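Local coordinates for protein fucose-specific lectin (Aleuria aurantia, PDB 6GKE) that binds L-fucose through five sites on a six-bladed beta-propeller, with strongest preference for alpha-1,6-linked (core) fucose on glycoproteins, at residues 116-121 against 176-181; 169-174 against 214-219; 220-225 against 239-244; 226-231 against 266-271. The protein carries 1 engineered substitution. One frame throughout, in Å; residues are numbered along the deposited sequence. Where two conformers were deposited one is given.

Following the chain from its N terminus, contact 1 opens on strand 116-120 and closes on strand 177-183, which carries the third repeat onto the fourth. Contact 2 starts at 169-174, inside that loop, and closes at 214-219 in the fifth repeat, so the two cross. Strands 168-174 and 177-183 are sheet neighbours and link them directly. Contact 3 follows, joining the two strands of one hairpin, 220-225 with 239-244. Contact 4 crosses it, running from 226-231 to 266-271 and reaching the sixth repeat. Contacts 1, 2 and 4 thus tie successive blades of the propeller, whereas contact 3 lies within one blade; contacts 1 and 3 touch the same fucose, chain F.

Contact 1: residues 116-121 against 176-181; sequences AALQWG and GRLRIY. With FUC (alpha-L-fucopyranose), chain F; FUC (alpha-L-fucopyranose), chain E.
Two adjacent blades of the six-bladed beta-propeller meet here, between two fucose pockets: Trp120 and Leu178 line the pocket of the chain E sugar, while Arg179 reaches into that of chain F. The strands 116-120 and 177-181 belong to different sheets and run nearly antiparallel, 166° apart; side chains fill the 9.0 Å between the strand axes, and no hydrogen bond crosses it. The Trp120 indole lies flat against Gly176. The glycine CA sits over the face of the six-membered ring, 3.6 Å from its centroid, in a CH-pi contact. Further along, Leu178 projects its CD2 methyl to a point 3.8 Å from Leu118 CD1 and 3.9 Å from Trp120 CZ3, crossing both side chains at about a right angle. The other branch of Leu118, CD2, meets Ile180 CD1 at 4.0 Å and extends the apolar seam to the next residue on that face. Leu178 divides its two methyls between seam and pocket, since its CD1 stands 3.7 Å from O4 of the chain E fucose. Glu146, Arg131 and Trp199 supply hydrogen bonds to that sugar. On the other side of strand 177-181, Arg179 turns away from the seam. The bend at chi2 (-65°) returns NH1 to Leu178 O, which it meets from above the carbonyl plane, while Asp195 forms a salt bridge with NH2. Thus held, the guanidinium presents its edge to the chain F fucose, with NE 2.9 Å from O4 and NH2 2.8 Å from O5 in a nearly straight bond of 163°.

Contact 2: residues 169-174 against 214-219; sequences GATAIG and IAAISW
Thr171 and Ser218 provide the polar link between two strands that run side by side in the same direction, each the first strand of its own propeller blade. The short strands 169-174 and 214-219 are 10° from parallel with axes 5.0 Å apart, yet no backbone hydrogen bond joins them. Among polar interactions, the hydroxyls of Thr171 (OG1) and Ser218 (OG) form a hydrogen bond of 2.8 Å. Thr171 is turned with OG1 opposite its own backbone N (chi1 -174°), which carries the hydroxyl across to Ser218. A water bridges the backbone carbonyl of Ala172 to the hydroxyl and, weakly, the carbonyl of Ser218: it lies 2.9 Å from Ser218 OG and donates to Ala172 O at 2.6 Å. Apolar packing accounts for the remainder. Ile173 places its CG2 methyl 3.7 Å from Ser218 CB, and the Thr171 methyl CG2 lies 4.2 Å from Ala216 CB. At the opposite end the backbones themselves come close: Gly169 CA is 4.3 Å from Ala215 CA, an approach that a residue without a side chain allows, and the Ile214 methyl CG2 rests near Gly169 N. Ile173 and Gly174 form a classic beta bulge facing Arg177, and Ile173 also touches a bound fucose and belongs to its pocket. Within the propeller, strand 168-174 pairs with 177-183 and strand 213-219 with 224-230, while Ala170 packs on Ala116 and Leu118 of the preceding blade and Ala215 and Ile217 on Ala268 of the next.

Contact 3: residues 220-225 against 239-244; sequences GSTPQI and AAYGGS. Engineered in segment 220-225: Gln224 (natural residue Asn). With FUC (alpha-L-fucopyranose), chain F.
Ile225 and Tyr241 face each other across a beta hairpin of the fifth propeller repeat, both side chains on the same face of the sheet and both lining the pocket of the chain F fucose. They form an antiparallel hydrogen-bonded pair: Tyr241 N donates to Ile225 O at 2.9 Å, almost straight (177°), and Ile225 N donates to Tyr241 O at 3.1 Å. The side chains cross obliquely, with Ile225 CB 3.9 Å from Tyr241 CB and the isoleucine CD1 set against the ring near CD2. The phenol has a different neighbour on each side. Its two faces carry Gly243 N and fucose C4, each offset toward the rim, and the edge points in plane at Pro223 O, 3.3 Å from Tyr241 CD2. That carbonyl is buried without a hydrogen-bonding partner, and the ring hydrogens may offer it some compensation. Pro223 follows a cis peptide bond, which belongs to the turn that brings Thr222 alongside: its CG2 meets Gly242 C at 3.4 Å. A water joins Thr222 O to the Tyr241 hydroxyl. Gln224, an engineered residue, bends at chi2 (-67°) toward Gly242. Its OE1 accepts a hydrogen bond from Arg226 NH1. Its NE2 donates to a second water at 2.9 Å, and this water in turn donates to Gly242 O at 2.8 Å.

Contact 4: residues 226-231 against 266-271; sequences RVYWQK and IAANSS. With FUC (alpha-L-fucopyranose), chain G.
Ile266 carries its CG1 between the backbone N and the carbonyl carbon (chi1 66°), leaving CG2 beside the N, and the two branches thereby diverge toward Gln230 and Tyr228. Gln230 points CG away from its own nitrogen (chi1 -174°) and runs on extended, turning a face of its amide to the Ile266 CG2 methyl. The methyl sits over the NE2 side of that face, with NE2 to CG2 3.3 Å and CD to CG2 3.7 Å. The other branch, Ile266 CD1, packs at 3.9 Å from Tyr228 CB. Tyr228 in turn sets ring atom CD2 4.1 Å from Ala268 CB, meeting the methyl obliquely. The contact is buried and made by van der Waals packing, with no hydrogen bond between the segments. Beyond it, the same strand delivers Arg226 to the fucose of chain G. The guanidinium edge faces the sugar, with NE donating to O4 at 2.8 Å and NH2 to O5 at 2.9 Å. The Tyr228 ring packs between the blades while its OH makes a weak bond to Glu238, which together with Trp298 also bonds this fucose. Among the strands, 224-230 is hydrogen-bonded on one side to 213-219 and on the other to 236-241, and Tyr228 rests on Ile276 and Val278 of strand 275-282, closing the junction between the fifth and sixth propeller repeats.

Contact 1: residues 116-121 against 176-181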
loop_
_atom_site.group_PDB
_atom_site.type_symbol
_atom_site.label_atom_id
_atom_site.label_comp_id
_atom_site.label_asym_id
_atom_site.label_seq_id
_atom_site.Cartn_x
_atom_site.Cartn_y
_atom_site.Cartn_z
ATOM N N ALA A 116 5.819 9.217 19.659
ATOM C CA ALA A 116 6.520 10.470 19.466
ATOM C C ALA A 116 7.697 10.501 20.431
ATOM O O ALA A 116 7.694 9.816 21.451
ATOM C CB ALA A 116 5.606 11.649 19.693
ATOM N N ALA A 117 8.702 11.311 20.107
ATOM C CA ALA A 117 9.836 11.456 20.984
ATOM C C ALA A 117 10.384 12.872 20.868
ATOM O O ALA A 117 10.260 13.521 19.832
ATOM C CB ALA A 117 10.909 10.434 20.676
ATOM N N LEU A 118 11.015 13.315 21.957
ATOM C CA LEU A 118 11.744 14.570 21.970
ATOM C C LEU A 118 13.041 14.380 22.756
ATOM O O LEU A 118 13.219 13.401 23.486
ATOM C CB LEU A 118 10.881 15.703 22.544
ATOM C CG LEU A 118 10.375 15.544 23.981
ATOM C CD1 LEU A 118 11.464 15.770 25.023
ATOM C CD2 LEU A 118 9.218 16.505 24.235
ATOM N N GLN A 119 13.943 15.346 22.601
ATOM C CA GLN A 119 15.202 15.340 23.303
ATOM C C GLN A 119 15.622 16.788 23.544
ATOM O O GLN A 119 15.399 17.644 22.695
ATOM C CB GLN A 119 16.260 14.589 22.490
ATOM C CG GLN A 119 17.588 14.371 23.204
ATOM C CD GLN A 119 18.545 15.539 23.267
ATOM O OE1 GLN A 119 19.330 15.640 24.210
ATOM N NE2 GLN A 119 18.526 16.409 22.262
ATOM N N TRP A 120 16.267 17.033 24.685
ATOM C CA TRP A 120 16.962 18.306 24.882
ATOM C C TRP A 120 18.214 18.081 25.725
ATOM O O TRP A 120 18.274 17.189 26.564
ATOM C CB TRP A 120 16.074 19.377 25.542
ATOM C CG TRP A 120 16.086 19.293 27.037
ATOM C CD1 TRP A 120 16.964 19.915 27.877
ATOM C CD2 TRP A 120 15.254 18.467 27.869
ATOM N NE1 TRP A 120 16.730 19.545 29.172
ATOM C CE2 TRP A 120 15.682 18.665 29.201
ATOM C CE3 TRP A 120 14.178 17.602 27.628
ATOM C CZ2 TRP A 120 15.076 18.027 30.280
ATOM C CZ3 TRP A 120 13.581 16.973 28.700
ATOM C CH2 TRP A 120 14.027 17.183 30.004
ATOM N N GLY A 121 19.188 18.961 25.506
ATOM C CA GLY A 121 20.329 19.097 26.382
ATOM C C GLY A 121 21.578 18.376 25.901
ATOM O O GLY A 121 22.687 18.777 26.248
ATOM N N GLY A 176 14.236 21.640 28.998
ATOM C CA GLY A 176 13.294 21.049 29.939
ATOM C C GLY A 176 11.888 21.624 29.825
ATOM O O GLY A 176 11.113 21.510 30.764
ATOM N N ARG A 177 11.547 22.202 28.670
ATOM C CA ARG A 177 10.225 22.785 28.430
ATOM C C ARG A 177 9.598 22.027 27.265
ATOM O O ARG A 177 10.118 22.070 26.143
ATOM C CB ARG A 177 10.294 24.275 28.080
ATOM C CG ARG A 177 10.672 25.189 29.235
ATOM C CD ARG A 177 10.727 26.643 28.798
ATOM N NE ARG A 177 9.423 27.181 28.435
ATOM C CZ ARG A 177 9.231 28.229 27.641
ATOM N NH1 ARG A 177 10.251 28.764 26.991
ATOM N NH2 ARG A 177 8.020 28.730 27.486
ATOM N N LEU A 178 8.499 21.321 27.553
ATOM C CA LEU A 178 7.953 20.325 26.629
ATOM C C LEU A 178 6.540 20.707 26.203
ATOM O O LEU A 178 5.758 21.185 27.022
ATOM C CB LEU A 178 7.891 18.957 27.313
ATOM C CG LEU A 178 9.122 18.549 28.114
ATOM C CD1 LEU A 178 8.931 17.143 28.656
ATOM C CD2 LEU A 178 10.401 18.648 27.291
ATOM N N ARG A 179 6.213 20.431 24.936
ATOM C CA ARG A 179 4.859 20.593 24.440
ATOM C C ARG A 179 4.479 19.339 23.651
ATOM O O ARG A 179 5.204 18.920 22.743
ATOM C CB ARG A 179 4.720 21.841 23.563
ATOM C CG ARG A 179 4.978 23.155 24.291
ATOM C CD ARG A 179 3.951 23.463 25.372
ATOM N NE ARG A 179 4.166 24.756 26.011
ATOM C CZ ARG A 179 4.945 24.973 27.071
ATOM N NH1 ARG A 179 5.644 23.989 27.621
ATOM N NH2 ARG A 179 5.019 26.190 27.585
ATOM N N ILE A 180 3.338 18.758 24.028
ATOM C CA ILE A 180 2.827 17.516 23.453
ATOM C C ILE A 180 1.462 17.812 22.840
ATOM O O ILE A 180 0.616 18.424 23.491
ATOM C CB ILE A 180 2.710 16.408 24.520
ATOM C CG1 ILE A 180 3.971 16.286 25.385
ATOM C CG2 ILE A 180 2.305 15.095 23.866
ATOM C CD1 ILE A 180 5.250 15.987 24.632
ATOM N N TYR A 181 1.271 17.374 21.593
ATOM C CA TYR A 181 0.059 17.621 20.819
ATOM C C TYR A 181 -0.577 16.278 20.482
ATOM O O TYR A 181 0.103 15.336 20.102
ATOM C CB TYR A 181 0.378 18.426 19.554
ATOM C CG TYR A 181 1.006 19.745 19.900
ATOM C CD1 TYR A 181 0.227 20.842 20.222
ATOM C CD2 TYR A 181 2.378 19.863 20.027
ATOM C CE1 TYR A 181 0.796 22.034 20.636
ATOM C CE2 TYR A 181 2.965 21.048 20.438
ATOM C CZ TYR A 181 2.172 22.135 20.755
ATOM O OH TYR A 181 2.757 23.293 21.195
HETATM C C1 FUC F . 1.832 28.024 27.036
HETATM C C2 FUC F . 0.776 27.345 26.180
HETATM C C3 FUC F . 0.819 27.892 24.753
HETATM C C4 FUC F . 2.231 27.735 24.189
HETATM C C5 FUC F . 3.196 28.493 25.092
HETATM C C6 FUC F . 4.642 28.385 24.626
HETATM O O1 FUC F . 1.427 29.375 27.211
HETATM O O2 FUC F . -0.517 27.533 26.776
HETATM O O3 FUC F . -0.180 27.272 23.944
HETATM O O4 FUC F . 2.636 26.365 24.173
HETATM O O5 FUC F . 3.122 27.952 26.419
HETATM C C1 FUC E . 10.486 14.223 34.448
HETATM C C2 FUC E . 9.191 13.523 34.056
HETATM C C3 FUC E . 8.169 14.577 33.606
HETATM C C4 FUC E . 8.757 15.442 32.487
HETATM C C5 FUC E . 10.006 16.113 33.043
HETATM C C6 FUC E . 10.659 17.047 32.045
HETATM O O1 FUC E . 10.237 14.931 35.662
HETATM O O2 FUC E . 8.707 12.735 35.161
HETATM O O3 FUC E . 6.945 13.957 33.213
HETATM O O4 FUC E . 9.151 14.663 31.356
HETATM O O5 FUC E . 10.951 15.109 33.418
#

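Contact 2: residues 169-174 against 214-219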
loop_
_atom_site.group_PDB
_atom_site.type_symbol
_atom_site.label_atom_id
_atom_site.label_comp_id
_atom_site.label_asym_id
_atom_site.label_seq_id
_atom_site.Cartn_x
_atom_site.Cartn_y
_atom_site.Cartn_z
ATOM N N GLY A 169 2.362 14.580 18.559
ATOM C CA GLY A 169 3.505 15.426 18.281
ATOM C C GLY A 169 4.196 15.789 19.582
ATOM O O GLY A 169 3.527 15.991 20.589
ATOM N N ALA A 170 5.526 15.840 19.581
ATOM C CA ALA A 170 6.269 16.122 20.810
ATOM C C ALA A 170 7.480 16.991 20.481
ATOM O O ALA A 170 8.289 16.626 19.639
ATOM C CB ALA A 170 6.701 14.841 21.480
ATOM N N THR A 171 7.627 18.117 21.182
ATOM C CA THR A 171 8.768 18.984 20.928
ATOM C C THR A 171 9.245 19.614 22.239
ATOM O O THR A 171 8.440 19.976 23.098
ATOM C CB THR A 171 8.427 20.006 19.834
ATOM O OG1 THR A 171 9.596 20.750 19.489
ATOM C CG2 THR A 171 7.325 20.968 20.217
ATOM N N ALA A 172 10.571 19.739 22.367
ATOM C CA ALA A 172 11.193 20.474 23.459
ATOM C C ALA A 172 11.391 21.915 22.991
ATOM O O ALA A 172 12.275 22.194 22.186
ATOM C CB ALA A 172 12.503 19.839 23.862
ATOM N N ILE A 173 10.540 22.818 23.481
ATOM C CA ILE A 173 10.524 24.208 23.009
ATOM C C ILE A 173 11.624 25.037 23.677
ATOM O O ILE A 173 11.871 26.168 23.275
ATOM C CB ILE A 173 9.135 24.844 23.208
ATOM C CG1 ILE A 173 8.781 25.057 24.683
ATOM C CG2 ILE A 173 8.071 24.037 22.477
ATOM C CD1 ILE A 173 7.583 25.965 24.890
ATOM N N GLY A 174 12.250 24.478 24.710
ATOM C CA GLY A 174 13.366 25.082 25.398
ATOM C C GLY A 174 13.936 24.048 26.353
ATOM O O GLY A 174 13.406 22.942 26.433
ATOM N N ILE A 214 -0.059 13.623 13.237
ATOM C CA ILE A 214 0.370 14.884 13.863
ATOM C C ILE A 214 1.893 14.892 13.997
ATOM O O ILE A 214 2.498 13.885 14.332
ATOM C CB ILE A 214 -0.309 15.060 15.239
ATOM C CG1 ILE A 214 -1.831 15.101 15.090
ATOM C CG2 ILE A 214 0.220 16.281 15.987
ATOM C CD1 ILE A 214 -2.586 15.022 16.393
ATOM N N ALA A 215 2.500 16.061 13.790
ATOM C CA ALA A 215 3.914 16.264 14.061
ATOM C C ALA A 215 4.088 17.672 14.632
ATOM O O ALA A 215 3.249 18.544 14.407
ATOM C CB ALA A 215 4.740 16.069 12.808
ATOM N N ALA A 216 5.167 17.890 15.380
ATOM C CA ALA A 216 5.417 19.216 15.940
ATOM C C ALA A 216 6.918 19.469 15.994
ATOM O O ALA A 216 7.693 18.560 16.288
ATOM C CB ALA A 216 4.813 19.353 17.318
ATOM N N ILE A 217 7.288 20.729 15.742
ATOM C CA ILE A 217 8.668 21.200 15.818
ATOM C C ILE A 217 8.676 22.543 16.549
ATOM O O ILE A 217 7.648 23.209 16.694
ATOM C CB ILE A 217 9.297 21.343 14.418
ATOM C CG1 ILE A 217 8.518 22.363 13.577
ATOM C CG2 ILE A 217 9.393 19.986 13.739
ATOM C CD1 ILE A 217 9.187 22.801 12.303
ATOM N N SER A 218 9.867 22.970 16.961
ATOM C CA SER A 218 10.020 24.259 17.609
ATOM C C SER A 218 11.476 24.704 17.500
ATOM O O SER A 218 12.369 23.880 17.309
ATOM C CB SER A 218 9.577 24.208 19.053
ATOM O OG SER A 218 10.413 23.356 19.824
ATOM N N TRP A 219 11.693 26.009 17.645
ATOM C CA TRP A 219 13.032 26.560 17.660
ATOM C C TRP A 219 12.986 27.959 18.263
ATOM O O TRP A 219 11.925 28.554 18.420
ATOM C CB TRP A 219 13.652 26.596 16.256
ATOM C CG TRP A 219 13.056 27.625 15.342
ATOM C CD1 TRP A 219 13.544 28.864 15.034
ATOM C CD2 TRP A 219 11.842 27.475 14.585
ATOM N NE1 TRP A 219 12.707 29.490 14.148
ATOM C CE2 TRP A 219 11.653 28.664 13.853
ATOM C CE3 TRP A 219 10.907 26.441 14.444
ATOM C CZ2 TRP A 219 10.550 28.843 13.014
ATOM C CZ3 TRP A 219 9.822 26.618 13.612
ATOM C CH2 TRP A 219 9.654 27.805 12.901
HETATM O O HOH W 1 13.259 23.259 20.059
#

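Contact 3: residues 220-225 against 239-244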
loop_
_atom_site.group_PDB
_atom_site.type_symbol
_atom_site.label_atom_id
_atom_site.label_comp_id
_atom_site.label_asym_id
_atom_site.label_seq_id
_atom_site.Cartn_x
_atom_site.Cartn_y
_atom_site.Cartn_z
ATOM N N GLY A 220 14.166 28.479 18.581
ATOM C CA GLY A 220 14.316 29.882 18.878
ATOM C C GLY A 220 14.016 30.241 20.323
ATOM O O GLY A 220 14.028 29.401 21.221
ATOM N N SER A 221 13.781 31.541 20.532
ATOM C CA SER A 221 13.731 32.152 21.853
ATOM C C SER A 221 12.306 32.523 22.272
ATOM O O SER A 221 12.031 32.629 23.456
ATOM C CB SER A 221 14.631 33.362 21.899
ATOM O OG SER A 221 14.226 34.367 20.970
ATOM N N THR A 222 11.415 32.757 21.309
ATOM C CA THR A 222 10.045 33.149 21.633
ATOM C C THR A 222 9.353 32.107 22.520
ATOM O O THR A 222 8.737 32.493 23.512
ATOM C CB THR A 222 9.255 33.494 20.368
ATOM O OG1 THR A 222 9.836 34.679 19.824
ATOM C CG2 THR A 222 7.787 33.742 20.632
ATOM N N PRO A 223 9.403 30.807 22.198
ATOM C CA PRO A 223 9.936 30.182 21.000
ATOM C C PRO A 223 8.893 30.119 19.877
ATOM O O PRO A 223 7.702 30.344 20.110
ATOM C CB PRO A 223 10.284 28.770 21.489
ATOM C CG PRO A 223 9.178 28.469 22.462
ATOM C CD PRO A 223 8.835 29.799 23.098
ATOM N N GLN A 224 9.367 29.806 18.670
ATOM C CA GLN A 224 8.504 29.459 17.560
ATOM C C GLN A 224 8.103 27.987 17.694
ATOM O O GLN A 224 8.946 27.132 17.955
ATOM C CB GLN A 224 9.224 29.675 16.229
ATOM C CG GLN A 224 9.633 31.116 15.973
ATOM C CD GLN A 224 8.461 32.046 15.767
ATOM O OE1 GLN A 224 7.481 31.706 15.107
ATOM N NE2 GLN A 224 8.567 33.248 16.311
ATOM N N ILE A 225 6.812 27.711 17.504
ATOM C CA ILE A 225 6.305 26.339 17.473
ATOM C C ILE A 225 5.512 26.180 16.179
ATOM O O ILE A 225 4.789 27.094 15.790
ATOM C CB ILE A 225 5.421 25.988 18.691
ATOM C CG1 ILE A 225 6.053 26.443 20.008
ATOM C CG2 ILE A 225 5.105 24.499 18.699
ATOM C CD1 ILE A 225 5.127 26.350 21.200
ATOM N N ALA A 239 -0.402 24.891 12.243
ATOM C CA ALA A 239 -0.660 25.946 13.214
ATOM C C ALA A 239 0.689 26.500 13.666
ATOM O O ALA A 239 1.606 25.734 13.940
ATOM C CB ALA A 239 -1.437 25.420 14.393
ATOM N N ALA A 240 0.785 27.828 13.757
ATOM C CA ALA A 240 2.043 28.485 14.089
ATOM C C ALA A 240 1.886 29.336 15.348
ATOM O O ALA A 240 0.962 30.148 15.451
ATOM C CB ALA A 240 2.512 29.347 12.945
ATOM N N TYR A 241 2.837 29.169 16.271
ATOM C CA TYR A 241 2.955 29.982 17.459
ATOM C C TYR A 241 4.202 30.855 17.354
ATOM O O TYR A 241 5.302 30.347 17.142
ATOM C CB TYR A 241 3.084 29.111 18.709
ATOM C CG TYR A 241 3.216 29.870 20.006
ATOM C CD1 TYR A 241 2.097 30.254 20.721
ATOM C CD2 TYR A 241 4.462 30.169 20.535
ATOM C CE1 TYR A 241 2.209 30.926 21.928
ATOM C CE2 TYR A 241 4.592 30.846 21.735
ATOM C CZ TYR A 241 3.461 31.223 22.433
ATOM O OH TYR A 241 3.584 31.874 23.627
ATOM N N GLY A 242 4.007 32.162 17.545
ATOM C CA GLY A 242 5.102 33.128 17.615
ATOM C C GLY A 242 4.912 34.104 18.762
ATOM O O GLY A 242 5.342 35.244 18.683
ATOM N N GLY A 243 4.279 33.627 19.839
ATOM C CA GLY A 243 3.851 34.437 20.978
ATOM C C GLY A 243 2.359 34.285 21.209
ATOM O O GLY A 243 1.875 34.414 22.330
ATOM N N SER A 244 1.644 34.075 20.099
ATOM C CA SER A 244 0.255 33.650 20.085
ATOM C C SER A 244 0.083 32.648 18.942
ATOM O O SER A 244 0.946 32.548 18.075
ATOM C CB SER A 244 -0.679 34.824 19.943
ATOM O OG SER A 244 -0.537 35.422 18.663
HETATM C C1 FUC F . 1.832 28.024 27.036
HETATM C C2 FUC F . 0.776 27.345 26.180
HETATM C C3 FUC F . 0.819 27.892 24.753
HETATM C C4 FUC F . 2.231 27.735 24.189
HETATM C C5 FUC F . 3.196 28.493 25.092
HETATM C C6 FUC F . 4.642 28.385 24.626
HETATM O O1 FUC F . 1.427 29.375 27.211
HETATM O O2 FUC F . -0.517 27.533 26.776
HETATM O O3 FUC F . -0.180 27.272 23.944
HETATM O O4 FUC F . 2.636 26.365 24.173
HETATM O O5 FUC F . 3.122 27.952 26.419
HETATM O O HOH W 2 6.037 32.180 24.670
HETATM O O HOH W 3 7.105 35.789 16.539
#

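Contact 4: residues 226-231 against 266-271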
loop_
_atom_site.group_PDB
_atom_site.type_symbol
_atom_site.label_atom_id
_atom_site.label_comp_id
_atom_site.label_asym_id
_atom_site.label_seq_id
_atom_site.Cartn_x
_atom_site.Cartn_y
_atom_site.Cartn_z
ATOM N N ARG A 226 5.644 25.021 15.531
ATOM C CA ARG A 226 4.782 24.677 14.413
ATOM C C ARG A 226 4.205 23.286 14.669
ATOM O O ARG A 226 4.946 22.356 14.986
ATOM C CB ARG A 226 5.533 24.690 13.078
ATOM C CG ARG A 226 6.223 26.006 12.745
ATOM C CD ARG A 226 5.259 27.157 12.502
ATOM N NE ARG A 226 5.946 28.384 12.111
ATOM C CZ ARG A 226 6.366 29.328 12.952
ATOM N NH1 ARG A 226 6.122 29.242 14.249
ATOM N NH2 ARG A 226 7.035 30.367 12.481
ATOM N N VAL A 227 2.881 23.175 14.536
ATOM C CA VAL A 227 2.173 21.917 14.689
ATOM C C VAL A 227 1.565 21.583 13.326
ATOM O O VAL A 227 0.882 22.419 12.731
ATOM C CB VAL A 227 1.093 22.004 15.782
ATOM C CG1 VAL A 227 0.368 20.685 15.968
ATOM C CG2 VAL A 227 1.677 22.479 17.102
ATOM N N TYR A 228 1.834 20.363 12.852
ATOM C CA TYR A 228 1.379 19.873 11.559
ATOM C C TYR A 228 0.367 18.754 11.768
ATOM O O TYR A 228 0.538 17.914 12.649
ATOM C CB TYR A 228 2.547 19.343 10.721
ATOM C CG TYR A 228 3.543 20.423 10.426
ATOM C CD1 TYR A 228 3.273 21.378 9.461
ATOM C CD2 TYR A 228 4.698 20.558 11.174
ATOM C CE1 TYR A 228 4.133 22.440 9.239
ATOM C CE2 TYR A 228 5.570 21.611 10.963
ATOM C CZ TYR A 228 5.284 22.564 10.000
ATOM O OH TYR A 228 6.122 23.632 9.832
ATOM N N TRP A 229 -0.654 18.714 10.915
ATOM C CA TRP A 229 -1.513 17.545 10.886
ATOM C C TRP A 229 -2.019 17.301 9.471
ATOM O O TRP A 229 -2.178 18.216 8.672
ATOM C CB TRP A 229 -2.669 17.629 11.888
ATOM C CG TRP A 229 -3.616 18.776 11.729
ATOM C CD1 TRP A 229 -4.777 18.819 11.017
ATOM C CD2 TRP A 229 -3.508 20.040 12.399
ATOM N NE1 TRP A 229 -5.386 20.034 11.182
ATOM C CE2 TRP A 229 -4.633 20.803 12.027
ATOM C CE3 TRP A 229 -2.562 20.600 13.261
ATOM C CZ2 TRP A 229 -4.842 22.092 12.513
ATOM C CZ3 TRP A 229 -2.768 21.874 13.739
ATOM C CH2 TRP A 229 -3.894 22.611 13.365
ATOM N N GLN A 230 -2.281 16.023 9.187
ATOM C CA GLN A 230 -2.733 15.632 7.872
ATOM C C GLN A 230 -3.464 14.298 7.971
ATOM O O GLN A 230 -2.943 13.331 8.541
ATOM C CB GLN A 230 -1.545 15.498 6.919
ATOM C CG GLN A 230 -1.924 15.225 5.471
ATOM C CD GLN A 230 -0.686 15.002 4.639
ATOM O OE1 GLN A 230 -0.048 15.952 4.185
ATOM N NE2 GLN A 230 -0.314 13.741 4.482
ATOM N N LYS A 231 -4.645 14.250 7.353
ATOM C CA LYS A 231 -5.312 13.002 7.042
ATOM C C LYS A 231 -4.911 12.609 5.621
ATOM O O LYS A 231 -4.858 13.462 4.734
ATOM C CB LYS A 231 -6.829 13.165 7.147
ATOM C CG LYS A 231 -7.625 11.955 6.689
ATOM C CD LYS A 231 -9.098 12.048 6.973
ATOM C CE LYS A 231 -9.860 10.891 6.368
ATOM N NZ LYS A 231 -11.318 11.045 6.564
ATOM N N ILE A 266 2.552 11.343 8.384
ATOM C CA ILE A 266 3.539 12.387 8.150
ATOM C C ILE A 266 4.626 12.318 9.227
ATOM O O ILE A 266 4.485 11.669 10.261
ATOM C CB ILE A 266 2.913 13.799 8.099
ATOM C CG1 ILE A 266 2.318 14.238 9.442
ATOM C CG2 ILE A 266 1.910 13.880 6.965
ATOM C CD1 ILE A 266 1.924 15.701 9.498
ATOM N N ALA A 267 5.721 13.034 8.970
ATOM C CA ALA A 267 6.745 13.305 9.966
ATOM C C ALA A 267 7.375 14.652 9.625
ATOM O O ALA A 267 7.384 15.041 8.461
ATOM C CB ALA A 267 7.795 12.216 9.983
ATOM N N ALA A 268 7.902 15.348 10.630
ATOM C CA ALA A 268 8.544 16.629 10.391
ATOM C C ALA A 268 9.930 16.640 11.028
ATOM O O ALA A 268 10.158 16.017 12.063
ATOM C CB ALA A 268 7.703 17.765 10.924
ATOM N N ASN A 269 10.834 17.402 10.413
ATOM C CA ASN A 269 12.090 17.741 11.044
ATOM C C ASN A 269 12.324 19.246 10.901
ATOM O O ASN A 269 11.633 19.938 10.154
ATOM C CB ASN A 269 13.257 16.896 10.516
ATOM C CG ASN A 269 13.641 17.193 9.081
ATOM O OD1 ASN A 269 13.408 18.292 8.584
ATOM N ND2 ASN A 269 14.271 16.242 8.410
ATOM N N SER A 270 13.304 19.731 11.658
ATOM C CA SER A 270 13.722 21.107 11.569
ATOM C C SER A 270 15.123 21.235 12.161
ATOM O O SER A 270 15.511 20.488 13.050
ATOM C CB SER A 270 12.742 22.065 12.233
ATOM O OG SER A 270 12.702 21.903 13.645
ATOM N N SER A 271 15.846 22.242 11.678
ATOM C CA SER A 271 17.100 22.654 12.269
ATOM C C SER A 271 17.445 24.040 11.724
ATOM O O SER A 271 16.793 24.543 10.806
ATOM C CB SER A 271 18.218 21.644 12.042
ATOM O OG SER A 271 18.439 21.382 10.666
HETATM C C1 FUC G . 5.848 31.240 9.158
HETATM C C2 FUC G . 4.724 30.310 8.726
HETATM C C3 FUC G . 5.233 29.314 7.682
HETATM C C4 FUC G . 6.477 28.585 8.204
HETATM C C5 FUC G . 7.515 29.621 8.599
HETATM C C6 FUC G . 8.804 29.032 9.157
HETATM O O1 FUC G . 6.205 32.083 8.060
HETATM O O2 FUC G . 3.652 31.091 8.188
HETATM O O3 FUC G . 4.180 28.420 7.325
HETATM O O4 FUC G . 6.193 27.793 9.368
HETATM O O5 FUC G . 6.980 30.489 9.599
#